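DNA/pantothenate metabolism flavoprotein (Streptomyces sparsogenes DSM 40356, PDB 7CFU) binds flavin mononucleotide and probably catalyses the oxidative decarboxylation of a cysteine at the C-terminus of its substrate. Local coordinates at residues 26-31 and 35-40; 107-112 and 143-148. One frame throughout, in Å; residues are numbered along the deposited sequence.

Overall arrangement
Both contacts belong to one Rossmann-like alpha/beta flavoprotein fold, whose parallel sheet has the strand order 2-1-3-4-5 found in flavodoxin-like folds. They follow each other in series along the chain, their centres about 16 Å apart. Contact 1 (26-31 with 35-40) joins the end of strand 23-28 to the start of helix 37-48. Contact 2 (107-112 with 143-148) sets helix 109-117, which follows strand 101-107, against helix 143-146, beyond strand 135-139. Strands 23-28 and 101-107 are neighbours, and the loops after them meet where Cys29 CB lies 3.6 Å from Thr108 N. Both contacts reach the same FMN, consistent with a cofactor site built at the C-terminal ends of the strands.

Contact 1. Residues 26-31 and 35-40; sequences WGVCGS and VAVPHV. With FMN (flavin mononucleotide), chain Y.
Trp26 and Val28 of strand 23-28 pack against Val37 and Val40 of helix 37-48, the first strand-helix step of a beta-alpha-beta unit in this Rossmann-like fold. The contact between the segments is apolar. The Trp26 side chain starts toward the helix and runs past Val37's in the opposite direction, its CG anti to the backbone N (chi1 180°), which carries the six-membered ring to the valines. There CH2 lies 3.6 Å from Val37 CG1 and 3.7 Å from Val40 CG1; the Val37 carbonyl O sits at the ring edge, near its plane. Val28 and Val37 meet tip to tip through their CG2 methyls. Trp26 NE1 donates a hydrogen bond to Leu105 O of strand 101-107. An alanine in place of Trp26 would probably open a gap beside Val37 and Val40 and leave Leu105 O without this donor.

Polar contacts lie beyond the strand end, on the flavin. Gly30, centre of an inverse gamma turn, grips FMN twice: its N donates nearly straight to phosphate O2P (2.8 Å, 169°), while its O accepts from the ribityl O2' at 2.6 Å. Ser31 OG, which also accepts from Ser33 N, donates to the isoalloxazine O4 at 2.8 Å.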
loop_
_atom_site.group_PDB
_atom_site.type_symbol
_atom_site.label_atom_id
_atom_site.label_comp_id
_atom_site.label_asym_id
_atom_site.label_seq_id
_atom_site.Cartn_x
_atom_site.Cartn_y
_atom_site.Cartn_z
ATOM N N TRP A 26 -9.541 28.417 -17.073
ATOM C CA TRP A 26 -9.345 27.573 -18.249
ATOM C C TRP A 26 -9.505 26.103 -17.867
ATOM O O TRP A 26 -8.649 25.544 -17.174
ATOM C CB TRP A 26 -7.968 27.853 -18.843
ATOM C CG TRP A 26 -7.586 27.082 -20.048
ATOM C CD1 TRP A 26 -8.342 26.175 -20.733
ATOM C CD2 TRP A 26 -6.319 27.134 -20.711
ATOM N NE1 TRP A 26 -7.616 25.654 -21.782
ATOM C CE2 TRP A 26 -6.376 26.234 -21.795
ATOM C CE3 TRP A 26 -5.147 27.864 -20.501
ATOM C CZ2 TRP A 26 -5.308 26.046 -22.662
ATOM C CZ3 TRP A 26 -4.088 27.674 -21.362
ATOM C CH2 TRP A 26 -4.175 26.773 -22.430
ATOM N N GLY A 27 -10.584 25.471 -18.326
ATOM C CA GLY A 27 -10.806 24.048 -18.071
ATOM C C GLY A 27 -10.279 23.165 -19.193
ATOM O O GLY A 27 -10.469 23.459 -20.371
ATOM N N VAL A 28 -9.663 22.041 -18.812
ATOM C CA VAL A 28 -9.028 21.126 -19.761
ATOM C C VAL A 28 -9.637 19.741 -19.579
ATOM O O VAL A 28 -9.600 19.178 -18.478
ATOM C CB VAL A 28 -7.498 21.062 -19.587
ATOM C CG1 VAL A 28 -6.896 20.109 -20.607
ATOM C CG2 VAL A 28 -6.860 22.436 -19.725
ATOM N N CYS A 29 -10.186 19.187 -20.656
ATOM C CA CYS A 29 -10.778 17.856 -20.616
ATOM C C CYS A 29 -9.856 16.853 -21.305
ATOM O O CYS A 29 -8.896 17.216 -21.987
ATOM C CB CYS A 29 -12.159 17.864 -21.274
ATOM S SG CYS A 29 -13.310 19.051 -20.555
ATOM N N GLY A 30 -10.165 15.570 -21.117
ATOM C CA GLY A 30 -9.336 14.498 -21.631
ATOM C C GLY A 30 -9.528 14.238 -23.115
ATOM O O GLY A 30 -10.120 13.222 -23.505
ATOM N N SER A 31 -9.048 15.160 -23.952
ATOM C CA SER A 31 -9.130 15.054 -25.400
ATOM C C SER A 31 -7.725 14.994 -25.993
ATOM O O SER A 31 -6.771 15.503 -25.396
ATOM C CB SER A 31 -9.894 16.251 -25.991
ATOM O OG SER A 31 -9.578 16.456 -27.362
ATOM N N VAL A 35 -2.905 18.315 -25.982
ATOM C CA VAL A 35 -1.509 18.583 -26.323
ATOM C C VAL A 35 -1.314 20.013 -26.807
ATOM O O VAL A 35 -0.178 20.491 -26.865
ATOM C CB VAL A 35 -0.978 17.588 -27.384
ATOM C CG1 VAL A 35 -1.034 16.187 -26.872
ATOM C CG2 VAL A 35 -1.760 17.710 -28.694
ATOM N N ALA A 36 -2.394 20.707 -27.171
ATOM C CA ALA A 36 -2.296 22.089 -27.617
ATOM C C ALA A 36 -2.221 23.096 -26.472
ATOM O O ALA A 36 -2.034 24.287 -26.737
ATOM C CB ALA A 36 -3.486 22.425 -28.520
ATOM N N VAL A 37 -2.353 22.658 -25.215
ATOM C CA VAL A 37 -2.393 23.612 -24.098
ATOM C C VAL A 37 -1.148 24.486 -24.032
ATOM O O VAL A 37 -1.285 25.707 -23.840
ATOM C CB VAL A 37 -2.682 22.872 -22.782
ATOM C CG1 VAL A 37 -2.347 23.753 -21.592
ATOM C CG2 VAL A 37 -4.138 22.462 -22.707
ATOM N N PRO A 38 0.081 23.965 -24.168
ATOM C CA PRO A 38 1.244 24.877 -24.148
ATOM C C PRO A 38 1.193 25.934 -25.240
ATOM O O PRO A 38 1.445 27.116 -24.968
ATOM C CB PRO A 38 2.435 23.922 -24.326
ATOM C CG PRO A 38 1.946 22.615 -23.798
ATOM C CD PRO A 38 0.503 22.550 -24.203
ATOM N N HIS A 39 0.857 25.535 -26.470
ATOM C CA HIS A 39 0.743 26.483 -27.575
ATOM C C HIS A 39 -0.333 27.536 -27.306
ATOM O O HIS A 39 -0.120 28.733 -27.535
ATOM C CB HIS A 39 0.450 25.720 -28.866
ATOM C CG HIS A 39 0.470 26.574 -30.092
ATOM N ND1 HIS A 39 -0.632 27.279 -30.527
ATOM C CD2 HIS A 39 1.457 26.830 -30.984
ATOM C CE1 HIS A 39 -0.324 27.938 -31.629
ATOM N NE2 HIS A 39 0.939 27.682 -31.928
ATOM N N VAL A 40 -1.505 27.108 -26.828
ATOM C CA VAL A 40 -2.574 28.064 -26.533
ATOM C C VAL A 40 -2.160 28.994 -25.400
ATOM O O VAL A 40 -2.477 30.190 -25.409
ATOM C CB VAL A 40 -3.886 27.321 -26.210
ATOM C CG1 VAL A 40 -4.960 28.301 -25.758
ATOM C CG2 VAL A 40 -4.362 26.540 -27.424
HETATM N N1 FMN Y . -13.188 12.177 -26.129
HETATM C C2 FMN Y . -13.658 13.235 -26.870
HETATM O O2 FMN Y . -14.833 13.552 -26.771
HETATM N N3 FMN Y . -12.813 13.944 -27.698
HETATM C C4 FMN Y . -11.487 13.576 -27.803
HETATM O O4 FMN Y . -10.738 14.202 -28.551
HETATM C C4A FMN Y . -11.012 12.497 -27.066
HETATM N N5 FMN Y . -9.690 12.122 -27.151
HETATM C C5A FMN Y . -9.221 11.064 -26.398
HETATM C C6 FMN Y . -7.889 10.699 -26.498
HETATM C C7 FMN Y . -7.409 9.637 -25.747
HETATM C C7M FMN Y . -5.957 9.243 -25.852
HETATM C C8 FMN Y . -8.263 8.931 -24.907
HETATM C C8M FMN Y . -7.721 7.771 -24.107
HETATM C C9 FMN Y . -9.606 9.293 -24.810
HETATM C C9A FMN Y . -10.083 10.362 -25.560
HETATM N N10 FMN Y . -11.416 10.738 -25.489
HETATM C C10 FMN Y . -11.871 11.806 -26.225
HETATM C "C1'" FMN Y . -12.366 10.016 -24.591
HETATM C "C2'" FMN Y . -12.482 10.799 -23.294
HETATM O "O2'" FMN Y . -11.199 10.949 -22.702
HETATM C "C3'" FMN Y . -13.485 10.104 -22.374
HETATM O "O3'" FMN Y . -14.786 10.256 -22.904
HETATM C "C4'" FMN Y . -13.415 10.606 -20.924
HETATM O "O4'" FMN Y . -14.343 9.888 -20.129
HETATM C "C5'" FMN Y . -13.720 12.090 -20.835
HETATM O "O5'" FMN Y . -13.423 12.547 -19.530
HETATM P P FMN Y . -13.606 14.092 -19.137
HETATM O O1P FMN Y . -14.048 14.177 -17.696
HETATM O O2P FMN Y . -12.311 14.776 -19.418
HETATM O O3P FMN Y . -14.682 14.761 -19.970
#

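Contact 2. Residues 107-112 and 143-148; sequences ATANFL and AAMWSK. With FMN (flavin mononucleotide), chain Y.
Met145 of helix 143-146 reaches toward Ala109, at the start of helix 109-117, and ends on the flavin. From CB the chain passes to CG, placed anti to the carbonyl carbon (chi1 -58°), and continues nearly extended to SD. The bend at chi3 (66°) then turns CE over one face of the C2-O2 carbonyl at the pyrimidine end of the flavin, well out of the ring plane: Met145 CE is 3.4 Å from FMN O2 and 3.7 Å from FMN C2. Ala109 CB lies 4.3 Å from the same Met145 CE. Farther along, Leu112 CD1 meets Trp146 CZ3 obliquely at 4.3 Å, the second apolar touch between the segments. The two segments bury 95 Å² between them, both sides summed.

Helix 109-117 follows strand 101-107 of the parallel Rossmann-like sheet, and its N-terminal end faces the cofactor. Thr108 is its N-cap, with OG1 accepting from Phe111 N. Thr108 OG1 also donates to the phosphate, 2.6 Å from FMN O3P. Asn110 ND2 gives FMN O3P a second, nearly straight bond at 3.1 Å, while its OD1 accepts from Ala120 N of a neighbouring subunit, an arrangement that fixes both ends of the amide. The positive end of the helix dipole may add to the hold on the phosphate. At the other end of FMN, approaching from the side of the ring plane opposite Met145 CE, Ala109 N donates to FMN O2 (2.9 Å, N-H...O angle 163°).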
loop_
_atom_site.group_PDB
_atom_site.type_symbol
_atom_site.label_atom_id
_atom_site.label_comp_id
_atom_site.label_asym_id
_atom_site.label_seq_id
_atom_site.Cartn_x
_atom_site.Cartn_y
_atom_site.Cartn_z
ATOM N N ALA A 107 -12.708 20.718 -24.929
ATOM C CA ALA A 107 -13.824 20.079 -24.256
ATOM C C ALA A 107 -14.071 18.726 -24.903
ATOM O O ALA A 107 -13.905 18.568 -26.114
ATOM C CB ALA A 107 -15.083 20.941 -24.325
ATOM N N THR A 108 -14.440 17.745 -24.091
ATOM C CA THR A 108 -14.835 16.452 -24.622
ATOM C C THR A 108 -16.322 16.458 -24.936
ATOM O O THR A 108 -17.072 17.319 -24.469
ATOM C CB THR A 108 -14.545 15.352 -23.613
ATOM O OG1 THR A 108 -15.067 15.769 -22.347
ATOM C CG2 THR A 108 -13.033 15.098 -23.511
ATOM N N ALA A 109 -16.745 15.481 -25.746
ATOM C CA ALA A 109 -18.174 15.220 -25.879
ATOM C C ALA A 109 -18.803 14.988 -24.511
ATOM O O ALA A 109 -19.897 15.486 -24.226
ATOM C CB ALA A 109 -18.413 14.018 -26.797
ATOM N N ASN A 110 -18.108 14.242 -23.647
ATOM C CA ASN A 110 -18.570 14.022 -22.278
ATOM C C ASN A 110 -18.875 15.343 -21.583
ATOM O O ASN A 110 -19.925 15.498 -20.945
ATOM C CB ASN A 110 -17.502 13.244 -21.505
ATOM C CG ASN A 110 -17.966 12.809 -20.131
ATOM O OD1 ASN A 110 -19.043 12.220 -19.975
ATOM N ND2 ASN A 110 -17.152 13.112 -19.115
ATOM N N PHE A 111 -17.958 16.310 -21.696
ATOM C CA PHE A 111 -18.175 17.610 -21.070
ATOM C C PHE A 111 -19.440 18.283 -21.595
ATOM O O PHE A 111 -20.212 18.859 -20.815
ATOM C CB PHE A 111 -16.970 18.530 -21.285
ATOM C CG PHE A 111 -17.201 19.909 -20.760
ATOM C CD1 PHE A 111 -17.678 20.915 -21.594
ATOM C CD2 PHE A 111 -17.003 20.196 -19.411
ATOM C CE1 PHE A 111 -17.930 22.181 -21.100
ATOM C CE2 PHE A 111 -17.251 21.462 -18.919
ATOM C CZ PHE A 111 -17.715 22.452 -19.765
ATOM N N LEU A 112 -19.650 18.254 -22.916
ATOM C CA LEU A 112 -20.852 18.860 -23.487
ATOM C C LEU A 112 -22.104 18.288 -22.853
ATOM O O LEU A 112 -23.028 19.031 -22.491
ATOM C CB LEU A 112 -20.905 18.632 -24.996
ATOM C CG LEU A 112 -19.796 19.211 -25.861
ATOM C CD1 LEU A 112 -20.037 18.835 -27.315
ATOM C CD2 LEU A 112 -19.731 20.718 -25.682
ATOM N N ALA A 143 -15.320 12.637 -36.259
ATOM C CA ALA A 143 -16.524 12.974 -37.015
ATOM C C ALA A 143 -17.704 12.098 -36.623
ATOM O O ALA A 143 -18.844 12.575 -36.575
ATOM C CB ALA A 143 -16.249 12.853 -38.515
ATOM N N ALA A 144 -17.461 10.817 -36.343
ATOM C CA ALA A 144 -18.558 9.940 -35.936
ATOM C C ALA A 144 -19.219 10.436 -34.652
ATOM O O ALA A 144 -20.450 10.421 -34.537
ATOM C CB ALA A 144 -18.053 8.509 -35.772
ATOM N N MET A 145 -18.410 10.872 -33.670
ATOM C CA MET A 145 -18.944 11.348 -32.394
ATOM C C MET A 145 -19.671 12.681 -32.564
ATOM O O MET A 145 -20.761 12.879 -32.015
ATOM C CB MET A 145 -17.800 11.481 -31.371
ATOM C CG MET A 145 -17.015 10.179 -31.123
ATOM S SD MET A 145 -15.443 10.417 -30.244
ATOM C CE MET A 145 -16.057 10.985 -28.653
ATOM N N TRP A 146 -19.075 13.608 -33.312
ATOM C CA TRP A 146 -19.689 14.914 -33.522
ATOM C C TRP A 146 -21.046 14.805 -34.226
ATOM O O TRP A 146 -21.929 15.638 -33.998
ATOM C CB TRP A 146 -18.737 15.800 -34.328
ATOM C CG TRP A 146 -19.232 17.201 -34.535
ATOM C CD1 TRP A 146 -19.655 17.753 -35.710
ATOM C CD2 TRP A 146 -19.334 18.240 -33.544
ATOM N NE1 TRP A 146 -20.022 19.065 -35.512
ATOM C CE2 TRP A 146 -19.834 19.389 -34.193
ATOM C CE3 TRP A 146 -19.053 18.308 -32.173
ATOM C CZ2 TRP A 146 -20.059 20.592 -33.522
ATOM C CZ3 TRP A 146 -19.275 19.503 -31.506
ATOM C CH2 TRP A 146 -19.774 20.630 -32.182
ATOM N N SER A 147 -21.238 13.783 -35.061
ATOM C CA SER A 147 -22.478 13.646 -35.817
ATOM C C SER A 147 -23.587 12.968 -35.026
ATOM O O SER A 147 -24.708 12.870 -35.529
ATOM C CB SER A 147 -22.242 12.840 -37.092
ATOM O OG SER A 147 -22.115 11.464 -36.768
ATOM N N LYS A 148 -23.302 12.471 -33.831
ATOM C CA LYS A 148 -24.328 11.785 -33.065
ATOM C C LYS A 148 -25.435 12.761 -32.681
ATOM O O LYS A 148 -25.150 13.912 -32.341
ATOM C CB LYS A 148 -23.734 11.144 -31.816
ATOM C CG LYS A 148 -22.972 9.863 -32.112
ATOM C CD LYS A 148 -23.909 8.789 -32.666
ATOM C CE LYS A 148 -23.218 7.429 -32.715
ATOM N NZ LYS A 148 -22.005 7.452 -33.579
HETATM N N1 FMN Y . -13.188 12.177 -26.129
HETATM C C2 FMN Y . -13.658 13.235 -26.870
HETATM O O2 FMN Y . -14.833 13.552 -26.771
HETATM N N3 FMN Y . -12.813 13.944 -27.698
HETATM C C4 FMN Y . -11.487 13.576 -27.803
HETATM O O4 FMN Y . -10.738 14.202 -28.551
HETATM C C4A FMN Y . -11.012 12.497 -27.066
HETATM N N5 FMN Y . -9.690 12.122 -27.151
HETATM C C5A FMN Y . -9.221 11.064 -26.398
HETATM C C6 FMN Y . -7.889 10.699 -26.498
HETATM C C7 FMN Y . -7.409 9.637 -25.747
HETATM C C7M FMN Y . -5.957 9.243 -25.852
HETATM C C8 FMN Y . -8.263 8.931 -24.907
HETATM C C8M FMN Y . -7.721 7.771 -24.107
HETATM C C9 FMN Y . -9.606 9.293 -24.810
HETATM C C9A FMN Y . -10.083 10.362 -25.560
HETATM N N10 FMN Y . -11.416 10.738 -25.489
HETATM C C10 FMN Y . -11.871 11.806 -26.225
HETATM C "C1'" FMN Y . -12.366 10.016 -24.591
HETATM C "C2'" FMN Y . -12.482 10.799 -23.294
HETATM O "O2'" FMN Y . -11.199 10.949 -22.702
HETATM C "C3'" FMN Y . -13.485 10.104 -22.374
HETATM O "O3'" FMN Y . -14.786 10.256 -22.904
HETATM C "C4'" FMN Y . -13.415 10.606 -20.924
HETATM O "O4'" FMN Y . -14.343 9.888 -20.129
HETATM C "C5'" FMN Y . -13.720 12.090 -20.835
HETATM O "O5'" FMN Y . -13.423 12.547 -19.530
HETATM P P FMN Y . -13.606 14.092 -19.137
HETATM O O1P FMN Y . -14.048 14.177 -17.696
HETATM O O2P FMN Y . -12.311 14.776 -19.418
HETATM O O3P FMN Y . -14.682 14.761 -19.970
#